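Local coordinates for protein transcriptional regulator, HTH_3 family (Vibrio cholerae, PDB 1Y9Q) that probably binds DNA to regulate transcription, and holds a zinc ion in its cupin domain and a D-methionine where that domain meets the helical one, at residues A[7-12]-A[48-53]; A[21-26]-A[63-68]; A[88-93]-A[107-112]; A[134-139]-A[165-170]; A[139-144]-A[154-159]. All coordinates share one frame; numbering follows the deposited sequence.

Contact 1. Residues A[7-12]-A[48-53]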
# COMPACT_ATOMS: atom_id res chain seq x y z
N MSE A 7 -17.16 15.61 16.08
CA MSE A 7 -16.32 15.75 17.27
C MSE A 7 -14.96 15.12 17.00
O MSE A 7 -13.94 15.57 17.54
CB MSE A 7 -16.98 15.08 18.48
CG MSE A 7 -18.14 15.88 19.06
SE MSE A 7 -17.64 17.72 19.43
CE MSE A 7 -16.65 17.46 21.07
N PHE A 8 -14.95 14.09 16.16
CA PHE A 8 -13.71 13.41 15.80
C PHE A 8 -12.85 14.41 15.04
O PHE A 8 -11.68 14.61 15.36
CB PHE A 8 -14.00 12.21 14.89
CG PHE A 8 -12.77 11.53 14.36
CD1 PHE A 8 -11.95 10.79 15.20
CD2 PHE A 8 -12.43 11.65 13.01
CE1 PHE A 8 -10.81 10.15 14.70
CE2 PHE A 8 -11.29 11.02 12.51
CZ PHE A 8 -10.47 10.27 13.36
N LYS A 9 -13.46 15.04 14.03
CA LYS A 9 -12.77 16.02 13.21
C LYS A 9 -12.14 17.13 14.03
O LYS A 9 -10.99 17.49 13.80
CB LYS A 9 -13.73 16.65 12.19
CG LYS A 9 -14.30 15.69 11.17
CD LYS A 9 -15.16 16.42 10.15
CE LYS A 9 -15.76 15.46 9.15
NZ LYS A 9 -16.57 16.17 8.13
N SER A 10 -12.89 17.68 14.98
CA SER A 10 -12.35 18.77 15.80
C SER A 10 -11.21 18.30 16.69
O SER A 10 -10.22 19.01 16.86
CB SER A 10 -13.46 19.39 16.65
OG SER A 10 -13.97 18.48 17.60
N GLN A 11 -11.34 17.10 17.25
CA GLN A 11 -10.29 16.57 18.11
C GLN A 11 -8.98 16.44 17.33
O GLN A 11 -7.93 16.88 17.78
CB GLN A 11 -10.69 15.21 18.67
CG GLN A 11 -9.51 14.40 19.21
CD GLN A 11 -8.79 15.09 20.36
OE1 GLN A 11 -7.59 14.88 20.56
NE2 GLN A 11 -9.51 15.91 21.12
N ILE A 12 -9.06 15.81 16.16
CA ILE A 12 -7.87 15.63 15.33
C ILE A 12 -7.34 16.95 14.80
O ILE A 12 -6.13 17.19 14.78
CB ILE A 12 -8.16 14.70 14.13
CG1 ILE A 12 -8.57 13.31 14.64
CG2 ILE A 12 -6.93 14.58 13.24
CD1 ILE A 12 -7.54 12.65 15.53
N GLU A 48 -12.36 20.31 8.03
CA GLU A 48 -13.12 20.14 6.79
C GLU A 48 -13.14 18.72 6.25
O GLU A 48 -14.08 18.34 5.54
CB GLU A 48 -12.57 21.07 5.72
CG GLU A 48 -12.99 22.51 5.91
CD GLU A 48 -12.31 23.45 4.94
OE1 GLU A 48 -12.16 23.07 3.75
OE2 GLU A 48 -11.92 24.56 5.36
N SER A 49 -12.12 17.93 6.55
CA SER A 49 -12.08 16.56 6.07
C SER A 49 -11.79 15.60 7.21
O SER A 49 -10.98 15.89 8.09
CB SER A 49 -11.02 16.39 4.99
OG SER A 49 -9.74 16.17 5.56
N SER A 50 -12.46 14.46 7.19
CA SER A 50 -12.29 13.42 8.20
C SER A 50 -11.20 12.46 7.75
O SER A 50 -11.38 11.68 6.81
CB SER A 50 -13.60 12.67 8.39
OG SER A 50 -14.12 12.24 7.14
N PRO A 51 -10.04 12.49 8.42
CA PRO A 51 -8.94 11.59 8.05
C PRO A 51 -9.19 10.13 8.40
O PRO A 51 -9.89 9.81 9.36
CB PRO A 51 -7.76 12.17 8.81
CG PRO A 51 -8.40 12.71 10.05
CD PRO A 51 -9.63 13.39 9.51
N THR A 52 -8.63 9.25 7.59
CA THR A 52 -8.78 7.82 7.82
C THR A 52 -7.69 7.42 8.81
O THR A 52 -6.76 8.19 9.06
CB THR A 52 -8.57 7.03 6.53
OG1 THR A 52 -7.26 7.30 6.02
CG2 THR A 52 -9.61 7.42 5.49
N ILE A 53 -7.82 6.22 9.36
CA ILE A 53 -6.82 5.72 10.29
C ILE A 53 -5.48 5.65 9.57
O ILE A 53 -4.44 5.95 10.15
CB ILE A 53 -7.20 4.31 10.80
CG1 ILE A 53 -8.46 4.41 11.68
CG2 ILE A 53 -6.03 3.70 11.58
CD1 ILE A 53 -8.95 3.08 12.24
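In the helical helix-turn-helix part of the chain, F8, K9 and I12 on helix 5-22 meet S50 and P51 of the loop that leads from helix 38-45 to helix 53-63. F8 brings its ring edge to the loop: CE2 lies 3.7 Å from P51 O, near the ring plane, so the weakly positive rim faces the carbonyl oxygen. One turn on, I12 CG2 touches P51 CG at 4.0 Å. The compact, apolar pyrrolidine ring suits this buried place, since it offers carbon to both side chains and also rests on I44 of helix 38-45. In this helical bundle, the HTH_3-type DNA-binding fold, the loop before helix 53-63 packs on the first helix. K9 reaches the loop with its aliphatic part, its fully extended chain laying CE 3.6 Å from S50 CB. S50 OG turns to D86 for its hydrogen bond. No hydrogen bond joins the two segments, and the F8 ring also meets that of F84, the planes at about 75°.

Contact 2. Residues A[21-26]-A[63-68]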
# COMPACT_ATOMS: atom_id res chain seq x y z
N LYS A 21 2.59 22.84 15.33
CA LYS A 21 3.07 24.11 15.86
C LYS A 21 4.13 23.92 16.94
O LYS A 21 5.09 24.68 17.01
CB LYS A 21 1.90 24.92 16.42
CG LYS A 21 0.91 25.43 15.39
CD LYS A 21 1.47 26.60 14.60
CE LYS A 21 0.38 27.28 13.78
NZ LYS A 21 0.91 28.41 12.96
N SER A 22 3.94 22.91 17.79
CA SER A 22 4.90 22.65 18.85
C SER A 22 6.25 22.30 18.26
O SER A 22 7.29 22.55 18.87
CB SER A 22 4.42 21.50 19.75
OG SER A 22 3.27 21.88 20.49
N ARG A 23 6.24 21.74 17.06
CA ARG A 23 7.48 21.37 16.38
C ARG A 23 8.02 22.53 15.54
O ARG A 23 9.12 22.45 15.00
CB ARG A 23 7.23 20.16 15.48
CG ARG A 23 6.92 18.88 16.25
CD ARG A 23 6.35 17.80 15.34
NE ARG A 23 6.38 16.48 15.98
CZ ARG A 23 5.77 16.18 17.12
NH1 ARG A 23 5.06 17.10 17.77
NH2 ARG A 23 5.87 14.96 17.62
N GLY A 24 7.24 23.60 15.44
CA GLY A 24 7.65 24.76 14.67
C GLY A 24 7.67 24.48 13.17
O GLY A 24 8.45 25.07 12.43
N LEU A 25 6.79 23.58 12.73
CA LEU A 25 6.71 23.19 11.33
C LEU A 25 5.65 23.95 10.54
O LEU A 25 4.59 24.29 11.07
CB LEU A 25 6.42 21.69 11.22
CG LEU A 25 7.51 20.69 11.66
CD1 LEU A 25 6.92 19.29 11.77
CD2 LEU A 25 8.65 20.71 10.66
N SER A 26 5.93 24.20 9.27
CA SER A 26 4.98 24.88 8.39
C SER A 26 4.12 23.76 7.81
O SER A 26 4.48 22.58 7.92
CB SER A 26 5.72 25.60 7.26
OG SER A 26 6.36 24.66 6.41
N LEU A 63 5.74 13.08 11.45
CA LEU A 63 6.03 13.96 12.58
C LEU A 63 6.83 13.23 13.65
O LEU A 63 7.24 13.84 14.64
CB LEU A 63 4.73 14.47 13.20
CG LEU A 63 3.84 15.34 12.32
CD1 LEU A 63 2.49 15.57 13.00
CD2 LEU A 63 4.54 16.67 12.05
N GLU A 64 7.06 11.94 13.43
CA GLU A 64 7.78 11.09 14.37
C GLU A 64 7.08 11.14 15.72
O GLU A 64 7.70 11.33 16.77
CB GLU A 64 9.23 11.54 14.49
CG GLU A 64 9.94 11.53 13.14
CD GLU A 64 11.40 11.91 13.24
OE1 GLU A 64 12.20 11.07 13.71
OE2 GLU A 64 11.74 13.04 12.84
N ALA A 65 5.76 10.99 15.66
CA ALA A 65 4.90 11.00 16.84
C ALA A 65 4.17 9.67 16.91
O ALA A 65 4.10 8.94 15.92
CB ALA A 65 3.90 12.14 16.74
N SER A 66 3.62 9.36 18.08
CA SER A 66 2.89 8.12 18.25
C SER A 66 1.46 8.36 17.78
O SER A 66 1.04 9.50 17.62
CB SER A 66 2.87 7.73 19.72
OG SER A 66 2.19 8.71 20.47
N PHE A 67 0.71 7.29 17.58
CA PHE A 67 -0.69 7.40 17.16
C PHE A 67 -1.42 8.02 18.36
O PHE A 67 -2.31 8.86 18.20
CB PHE A 67 -1.25 6.01 16.84
CG PHE A 67 -2.68 6.00 16.38
CD1 PHE A 67 -3.01 6.31 15.07
CD2 PHE A 67 -3.71 5.67 17.27
CE1 PHE A 67 -4.34 6.29 14.64
CE2 PHE A 67 -5.04 5.65 16.85
CZ PHE A 67 -5.35 5.96 15.53
N SER A 68 -1.01 7.62 19.56
CA SER A 68 -1.61 8.12 20.80
C SER A 68 -1.50 9.63 20.94
O SER A 68 -2.33 10.26 21.59
CB SER A 68 -0.94 7.47 22.02
OG SER A 68 -1.10 6.06 22.03
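R23 and L63 join two helix ends of the helix-turn-helix domain, each closed by a Schellman motif. Helix 5-22 ends in the turn at G24 and helix 53-63 in the turn at E64. Positive phi suits glycine at G24, though E64 adopts it too. G24 N bonds back to K21 O at 2.9 Å. Carbonyls at the end of a helix tend to lack the usual amide partners further along, and R23 serves one of them, L63 O. Its NE donates to L63 O over 3.1 Å, with an N-H...O angle of 157°. The oxygen lies at the edge of the guanidinium, close to its plane, while NE is tilted 15° from the carbonyl plane. NH2 adds a weak bond to the same oxygen at 3.5 Å. NH1 bonds separately to L19 O in its own helix. Thus one planar group ties its own helix to the end of another. Arginine fits this surface position because its chain, extended from CG to NE, spans the gap while its methylenes pass over L63: CD lies 3.9 Å from L63 CD2. S26, at the N-cap of helix 27-34, uses OG to accept from A29 N. Beside the polar bridge L25 and L63 slide past each other, L25 CD1 resting 3.6 Å from L63 CD2.

Contact 3. Residues A[88-93]-A[107-112]. With MED (D-methionine), chain C.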
# COMPACT_ATOMS: atom_id res chain seq x y z
N LEU A 88 -15.41 2.11 9.34
CA LEU A 88 -16.46 1.34 10.00
C LEU A 88 -16.22 -0.17 10.10
O LEU A 88 -16.75 -0.82 11.01
CB LEU A 88 -17.80 1.60 9.30
CG LEU A 88 -18.21 3.08 9.21
CD1 LEU A 88 -19.51 3.20 8.42
CD2 LEU A 88 -18.38 3.67 10.61
N ASN A 89 -15.44 -0.75 9.20
CA ASN A 89 -15.17 -2.18 9.26
C ASN A 89 -13.91 -2.49 10.06
O ASN A 89 -13.33 -3.57 9.94
CB ASN A 89 -15.05 -2.79 7.86
CG ASN A 89 -16.39 -2.90 7.17
OD1 ASN A 89 -17.40 -3.23 7.79
ND2 ASN A 89 -16.41 -2.64 5.86
N MSE A 90 -13.49 -1.53 10.87
CA MSE A 90 -12.31 -1.71 11.69
C MSE A 90 -12.52 -0.94 12.98
O MSE A 90 -12.80 0.26 12.96
CB MSE A 90 -11.07 -1.19 10.96
CG MSE A 90 -9.78 -1.29 11.76
SE MSE A 90 -8.25 -0.69 10.76
CE MSE A 90 -7.23 -2.33 10.76
N LYS A 91 -12.40 -1.63 14.10
CA LYS A 91 -12.58 -0.99 15.39
C LYS A 91 -11.29 -1.08 16.20
O LYS A 91 -10.67 -2.14 16.27
CB LYS A 91 -13.74 -1.65 16.14
CG LYS A 91 -15.04 -1.58 15.35
CD LYS A 91 -16.25 -1.94 16.19
CE LYS A 91 -17.53 -1.82 15.37
NZ LYS A 91 -17.71 -0.45 14.81
N ILE A 92 -10.88 0.04 16.79
CA ILE A 92 -9.65 0.10 17.57
C ILE A 92 -9.91 0.21 19.07
O ILE A 92 -10.60 1.12 19.52
CB ILE A 92 -8.80 1.33 17.17
CG1 ILE A 92 -8.68 1.44 15.65
CG2 ILE A 92 -7.41 1.23 17.80
CD1 ILE A 92 -8.07 0.25 14.99
N HIS A 93 -9.36 -0.73 19.83
CA HIS A 93 -9.50 -0.69 21.28
C HIS A 93 -8.10 -0.52 21.86
O HIS A 93 -7.31 -1.47 21.89
CB HIS A 93 -10.11 -1.99 21.81
CG HIS A 93 -10.28 -2.01 23.30
ND1 HIS A 93 -10.42 -3.18 24.02
CD2 HIS A 93 -10.32 -1.01 24.21
CE1 HIS A 93 -10.54 -2.90 25.30
NE2 HIS A 93 -10.48 -1.58 25.45
N PHE A 107 -2.81 -2.10 20.97
CA PHE A 107 -4.21 -2.08 20.55
C PHE A 107 -4.80 -3.47 20.35
O PHE A 107 -4.08 -4.45 20.14
CB PHE A 107 -4.34 -1.37 19.20
CG PHE A 107 -3.64 -0.05 19.13
CD1 PHE A 107 -4.25 1.10 19.60
CD2 PHE A 107 -2.38 0.04 18.57
CE1 PHE A 107 -3.61 2.33 19.51
CE2 PHE A 107 -1.72 1.26 18.47
CZ PHE A 107 -2.34 2.41 18.95
N GLU A 108 -6.12 -3.53 20.42
CA GLU A 108 -6.85 -4.76 20.16
C GLU A 108 -7.72 -4.33 18.98
O GLU A 108 -8.57 -3.46 19.12
CB GLU A 108 -7.73 -5.17 21.34
CG GLU A 108 -8.41 -6.51 21.12
CD GLU A 108 -8.96 -7.12 22.40
OE1 GLU A 108 -8.16 -7.40 23.32
OE2 GLU A 108 -10.19 -7.31 22.47
N ILE A 109 -7.47 -4.92 17.81
CA ILE A 109 -8.17 -4.55 16.59
C ILE A 109 -9.18 -5.58 16.10
O ILE A 109 -8.87 -6.76 16.01
CB ILE A 109 -7.17 -4.33 15.43
CG1 ILE A 109 -6.04 -3.39 15.87
CG2 ILE A 109 -7.89 -3.78 14.21
CD1 ILE A 109 -6.51 -2.09 16.45
N THR A 110 -10.38 -5.11 15.75
CA THR A 110 -11.42 -5.98 15.24
C THR A 110 -11.73 -5.61 13.79
O THR A 110 -12.14 -4.48 13.50
CB THR A 110 -12.72 -5.86 16.05
OG1 THR A 110 -12.47 -6.24 17.41
CG2 THR A 110 -13.80 -6.78 15.47
N LEU A 111 -11.50 -6.55 12.89
CA LEU A 111 -11.75 -6.35 11.47
C LEU A 111 -13.08 -7.02 11.13
O LEU A 111 -13.33 -8.15 11.55
CB LEU A 111 -10.62 -6.97 10.64
CG LEU A 111 -9.25 -6.30 10.75
CD1 LEU A 111 -8.23 -7.10 9.97
CD2 LEU A 111 -9.34 -4.89 10.22
N LEU A 112 -13.91 -6.33 10.37
CA LEU A 112 -15.22 -6.86 9.99
C LEU A 112 -15.42 -6.90 8.48
O LEU A 112 -14.70 -6.24 7.72
CB LEU A 112 -16.33 -6.03 10.62
CG LEU A 112 -16.33 -5.90 12.14
CD1 LEU A 112 -17.41 -4.91 12.56
CD2 LEU A 112 -16.56 -7.25 12.78
N MED C . -0.26 -0.21 12.94
CA MED C . -1.62 0.30 12.62
C MED C . -1.79 0.50 11.10
O MED C . -0.89 0.26 10.29
CB MED C . -2.68 -0.68 13.18
CG MED C . -4.15 -0.38 13.01
SD MED C . -4.48 1.08 14.05
CE MED C . -4.16 0.50 15.66
OXT MED C . -2.86 0.93 10.67
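F107 and I92 frame a bound D-methionine at one end of an antiparallel strand pair, where the terminal methyl of the ligand sits over one face of the phenyl ring. That methyl, MED CE, is 3.4 Å from F107 CD2 and displaced toward the rim of the ring. I109 CD1 approaches the same methyl at 3.6 Å, and I92 CD1 lies 3.8 Å from the ligand sulfur, MED SD. I92 CG2 approaches F107 CD1 obliquely at 3.6 Å. The backbones form the first hairpin of the cupin domain, strands 90-99 and 104-111. K91 pairs with T110 and H93 with E108 as hydrogen-bonded pairs; K91 N donates to T110 O at 2.9 Å. M90 with L111 and I92 with I109 are the non-hydrogen-bonded pairs, and their apolar side chains share the inner face. The selenomethionine M90 runs alongside L111, the two pointing the same way, and M90 CE touches both I109 CG2 (3.8 Å) and L111 CD2, the latter tightly (3.4 Å). On the other face K91, H93, T110 and E108 are polar, as befits a more exposed surface, and K91 NZ bonds to S83 OG. S119 OG hydrogen-bonds to the ligand. Aliphatic and aromatic carbon surface therefore holds its thioether end mainly by van der Waals contact, with no hydrogen bond from these two segments.

Contact 4. Residues A[134-139]-A[165-170]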
# COMPACT_ATOMS: atom_id res chain seq x y z
N GLU A 134 -8.97 -14.08 17.38
CA GLU A 134 -10.12 -14.76 16.80
C GLU A 134 -10.13 -14.71 15.28
O GLU A 134 -9.73 -13.70 14.68
CB GLU A 134 -11.41 -14.12 17.32
CG GLU A 134 -12.68 -14.85 16.89
CD GLU A 134 -13.92 -13.99 17.02
OE1 GLU A 134 -14.08 -13.33 18.07
OE2 GLU A 134 -14.73 -13.97 16.07
N GLY A 135 -10.58 -15.79 14.66
CA GLY A 135 -10.66 -15.86 13.22
C GLY A 135 -9.36 -16.11 12.47
O GLY A 135 -8.36 -16.55 13.04
N ILE A 136 -9.40 -15.84 11.18
CA ILE A 136 -8.26 -16.02 10.30
C ILE A 136 -8.00 -14.67 9.63
O ILE A 136 -8.92 -14.00 9.18
CB ILE A 136 -8.56 -17.08 9.21
CG1 ILE A 136 -8.77 -18.45 9.86
CG2 ILE A 136 -7.43 -17.14 8.20
CD1 ILE A 136 -9.18 -19.53 8.89
N MSE A 137 -6.73 -14.28 9.58
CA MSE A 137 -6.37 -13.00 8.98
C MSE A 137 -5.04 -13.14 8.24
O MSE A 137 -4.38 -14.17 8.35
CB MSE A 137 -6.22 -11.94 10.07
CG MSE A 137 -4.93 -12.07 10.86
SE MSE A 137 -4.62 -10.62 12.08
CE MSE A 137 -4.34 -9.20 10.78
N LYS A 138 -4.67 -12.12 7.47
CA LYS A 138 -3.40 -12.13 6.77
C LYS A 138 -2.70 -10.79 6.98
O LYS A 138 -3.36 -9.76 7.13
CB LYS A 138 -3.58 -12.43 5.27
CG LYS A 138 -4.63 -11.59 4.56
CD LYS A 138 -4.69 -11.99 3.08
CE LYS A 138 -5.70 -11.17 2.29
NZ LYS A 138 -5.71 -11.56 0.86
N VAL A 139 -1.38 -10.81 7.02
CA VAL A 139 -0.60 -9.59 7.24
C VAL A 139 0.40 -9.43 6.12
O VAL A 139 1.15 -10.36 5.81
CB VAL A 139 0.16 -9.68 8.58
CG1 VAL A 139 0.93 -8.39 8.83
CG2 VAL A 139 -0.82 -9.94 9.72
N ALA A 165 -5.62 -7.97 6.83
CA ALA A 165 -6.87 -8.36 6.19
C ALA A 165 -7.53 -9.53 6.91
O ALA A 165 -6.87 -10.50 7.29
CB ALA A 165 -6.62 -8.73 4.73
N ALA A 166 -8.84 -9.43 7.11
CA ALA A 166 -9.59 -10.49 7.75
C ALA A 166 -9.96 -11.45 6.63
O ALA A 166 -10.52 -11.03 5.61
CB ALA A 166 -10.84 -9.93 8.40
N VAL A 167 -9.63 -12.73 6.79
CA VAL A 167 -9.96 -13.72 5.77
C VAL A 167 -11.36 -14.25 6.09
O VAL A 167 -12.17 -14.48 5.18
CB VAL A 167 -8.94 -14.86 5.74
CG1 VAL A 167 -9.20 -15.75 4.53
CG2 VAL A 167 -7.53 -14.29 5.66
N THR A 168 -11.63 -14.47 7.37
CA THR A 168 -12.95 -14.89 7.79
C THR A 168 -13.66 -13.54 7.86
O THR A 168 -12.99 -12.51 7.92
CB THR A 168 -12.94 -15.55 9.18
OG1 THR A 168 -12.11 -14.79 10.07
CG2 THR A 168 -12.40 -16.97 9.09
N GLU A 169 -14.99 -13.52 7.85
CA GLU A 169 -15.70 -12.25 7.89
C GLU A 169 -15.22 -11.36 9.04
O GLU A 169 -15.14 -10.14 8.90
CB GLU A 169 -17.21 -12.46 8.01
CG GLU A 169 -17.84 -13.04 6.76
CD GLU A 169 -17.39 -12.33 5.50
OE1 GLU A 169 -17.46 -11.09 5.45
OE2 GLU A 169 -16.97 -13.02 4.54
N LYS A 170 -14.91 -11.99 10.17
CA LYS A 170 -14.45 -11.25 11.33
C LYS A 170 -13.13 -11.82 11.84
O LYS A 170 -12.89 -13.02 11.76
CB LYS A 170 -15.50 -11.30 12.44
CG LYS A 170 -15.04 -10.68 13.76
CD LYS A 170 -16.12 -10.78 14.82
CE LYS A 170 -15.66 -10.18 16.14
NZ LYS A 170 -16.70 -10.21 17.20
O HOH W 1 -14.30 -15.14 13.00
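I136 O is gripped by two successive amides of the opposite segment: V167 N donates at 2.8 Å and T168 N at 3.3 Å, both from the same face of the carbonyl plane. The amide of I136 is held in turn, its N-H pointing almost straight (177°) at T168 OG1, 3.1 Å away. That hydroxyl donates to K170 O at 2.6 Å, so one threonine oxygen both receives and gives, and the turn between T168 and K170 is fixed against I136. OG1 is placed between backbone N and carbonyl carbon (chi1 44°), which leaves the methyl CG2 to touch I136 CB. I136 CG2 also lies against V167 CB, two beta-branched side chains meeting at an oblique angle. Further on, K138 N donates to A165 O at 2.7 Å, and the extended aliphatic chain of K138 packs tightly on A165 CB (K138 CG at 3.5 Å), a small methyl that allows so close an approach; its ammonium makes a cation-pi contact with W145. G135 has positive phi, and a CB there would collide with T168 OG1. A water donates to K170 O and weakly to E134 OE2. Past the M137-A166 and K138-A165 pairs, the regular pairing of strands 137-141 and 162-166 ends in this turn-like grip on I136, at the end of two strands of the cupin beta-sandwich.

Contact 5. Residues A[139-144]-A[154-159]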
# COMPACT_ATOMS: atom_id res chain seq x y z
N VAL A 139 -1.38 -10.81 7.02
CA VAL A 139 -0.60 -9.59 7.24
C VAL A 139 0.40 -9.43 6.12
O VAL A 139 1.15 -10.36 5.81
CB VAL A 139 0.16 -9.68 8.58
CG1 VAL A 139 0.93 -8.39 8.83
CG2 VAL A 139 -0.82 -9.94 9.72
N PHE A 140 0.44 -8.25 5.51
CA PHE A 140 1.35 -8.01 4.40
C PHE A 140 2.63 -7.26 4.79
O PHE A 140 2.59 -6.26 5.51
CB PHE A 140 0.62 -7.22 3.31
CG PHE A 140 1.41 -7.07 2.03
CD1 PHE A 140 1.32 -8.03 1.03
CD2 PHE A 140 2.22 -5.96 1.83
CE1 PHE A 140 2.03 -7.89 -0.16
CE2 PHE A 140 2.95 -5.81 0.65
CZ PHE A 140 2.85 -6.78 -0.35
N PHE A 141 3.76 -7.76 4.30
CA PHE A 141 5.07 -7.16 4.52
C PHE A 141 6.12 -7.98 3.77
O PHE A 141 5.89 -9.15 3.46
CB PHE A 141 5.40 -7.05 6.03
CG PHE A 141 5.62 -8.37 6.72
CD1 PHE A 141 6.83 -9.04 6.62
CD2 PHE A 141 4.61 -8.91 7.52
CE1 PHE A 141 7.05 -10.23 7.31
CE2 PHE A 141 4.82 -10.11 8.21
CZ PHE A 141 6.05 -10.76 8.11
N ASP A 142 7.25 -7.36 3.46
CA ASP A 142 8.31 -8.04 2.70
C ASP A 142 7.74 -8.59 1.40
O ASP A 142 8.05 -9.71 1.00
CB ASP A 142 8.93 -9.17 3.52
CG ASP A 142 9.67 -8.66 4.75
OD1 ASP A 142 10.11 -7.50 4.74
OD2 ASP A 142 9.82 -9.44 5.71
N GLU A 143 6.88 -7.79 0.77
CA GLU A 143 6.25 -8.12 -0.51
C GLU A 143 5.28 -9.29 -0.51
O GLU A 143 4.92 -9.80 -1.57
CB GLU A 143 7.32 -8.37 -1.59
CG GLU A 143 8.48 -7.38 -1.63
CD GLU A 143 8.05 -5.93 -1.55
OE1 GLU A 143 7.06 -5.54 -2.20
OE2 GLU A 143 8.72 -5.16 -0.83
N GLN A 144 4.84 -9.75 0.65
CA GLN A 144 3.91 -10.86 0.65
C GLN A 144 2.95 -10.94 1.82
O GLN A 144 3.17 -10.35 2.88
CB GLN A 144 4.67 -12.19 0.54
CG GLN A 144 5.63 -12.46 1.68
CD GLN A 144 6.36 -13.78 1.51
OE1 GLN A 144 5.75 -14.85 1.54
NE2 GLN A 144 7.67 -13.70 1.33
N ILE A 154 3.18 -13.14 14.84
CA ILE A 154 4.31 -12.79 13.98
C ILE A 154 4.70 -11.35 14.26
O ILE A 154 3.90 -10.58 14.79
CB ILE A 154 3.90 -12.94 12.49
CG1 ILE A 154 5.13 -13.05 11.60
CG2 ILE A 154 3.04 -11.75 12.07
CD1 ILE A 154 4.78 -13.37 10.15
N ARG A 155 5.94 -10.99 13.93
CA ARG A 155 6.37 -9.61 14.09
C ARG A 155 7.08 -9.21 12.81
O ARG A 155 7.58 -10.06 12.07
CB ARG A 155 7.30 -9.42 15.30
CG ARG A 155 8.54 -10.29 15.35
CD ARG A 155 9.61 -9.61 16.22
NE ARG A 155 10.43 -8.69 15.43
CZ ARG A 155 11.33 -7.86 15.92
NH1 ARG A 155 11.55 -7.80 17.23
NH2 ARG A 155 12.05 -7.11 15.10
N PHE A 156 7.10 -7.91 12.52
CA PHE A 156 7.73 -7.43 11.31
C PHE A 156 8.13 -5.96 11.42
O PHE A 156 7.62 -5.24 12.28
CB PHE A 156 6.77 -7.61 10.12
CG PHE A 156 5.50 -6.80 10.24
CD1 PHE A 156 5.40 -5.54 9.64
CD2 PHE A 156 4.41 -7.29 10.94
CE1 PHE A 156 4.23 -4.79 9.74
CE2 PHE A 156 3.23 -6.56 11.05
CZ PHE A 156 3.14 -5.30 10.45
N PHE A 157 9.05 -5.54 10.56
CA PHE A 157 9.47 -4.15 10.55
C PHE A 157 8.37 -3.43 9.78
O PHE A 157 8.12 -3.73 8.61
CB PHE A 157 10.82 -4.02 9.85
CG PHE A 157 11.95 -4.63 10.62
CD1 PHE A 157 12.47 -3.98 11.74
CD2 PHE A 157 12.46 -5.88 10.27
CE1 PHE A 157 13.48 -4.56 12.50
CE2 PHE A 157 13.47 -6.47 11.03
CZ PHE A 157 13.98 -5.81 12.14
N SER A 158 7.71 -2.48 10.45
CA SER A 158 6.60 -1.76 9.85
C SER A 158 6.96 -0.50 9.08
O SER A 158 6.06 0.19 8.58
CB SER A 158 5.57 -1.40 10.93
OG SER A 158 6.09 -0.46 11.85
N ASP A 159 8.25 -0.19 8.98
CA ASP A 159 8.67 0.99 8.22
C ASP A 159 8.77 0.60 6.75
O ASP A 159 9.77 0.86 6.07
CB ASP A 159 10.01 1.53 8.76
CG ASP A 159 11.13 0.50 8.75
OD1 ASP A 159 10.86 -0.70 8.52
OD2 ASP A 159 12.29 0.90 8.98
O HOH W 2 9.93 -7.50 8.54
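F141 and F156 meet between the two sheets of the cupin fold, one on strand 137-141 and the other on strand 153-157. The aromatic contact is an offset one: the ring planes lie within 6° of parallel, but their centroids are 4.8 Å apart and the rings barely overlap. What sits over the F141 face is instead F156 CB, a CH-pi contact 3.5 Å from the ring centroid and 5° off its normal. Both CB atoms point toward the other strand, and chi1 (68° for F141) turns the ring so that F156 CB faces it. Two aliphatic contacts flank the rings: in one, V139 CG1 reaches F156 CE2 at 3.7 Å. Apolar rings and branched side chains suit this buried place. F141 also stacks on H146, and F156 meets H162, a zinc ligand. The polar link is a water, which accepts from F157 N at 2.9 Å and donates weakly to D142 OD2. In the other aliphatic contact, in plane with the F141 ring, I154 CD1 comes to its edge, 3.5 Å from F141 CZ.

Contacts 1 and 2 belong to the helical domain, share helix 5-22 and alternate along the chain, with centres 16 Å apart. Contacts 3, 4 and 5 lie in the cupin domain. The two domains meet at the ligand pocket: I53 CD1 of contact 1 packs 3.8 Å from I92 CG1 of contact 3, and F67 CD2 of contact 2 lies 3.9 Å from F107 CZ. Contact 3 also touches contact 4, where L111 CB is 3.7 Å from A166 CB. Contact 5 is nested inside the chain loop closed by contact 4 and shares V139 with it. D-methionine touches I53 of contact 1 as well as contact 3, while the F156 side chain of contact 5 is about 5 Å from the zinc.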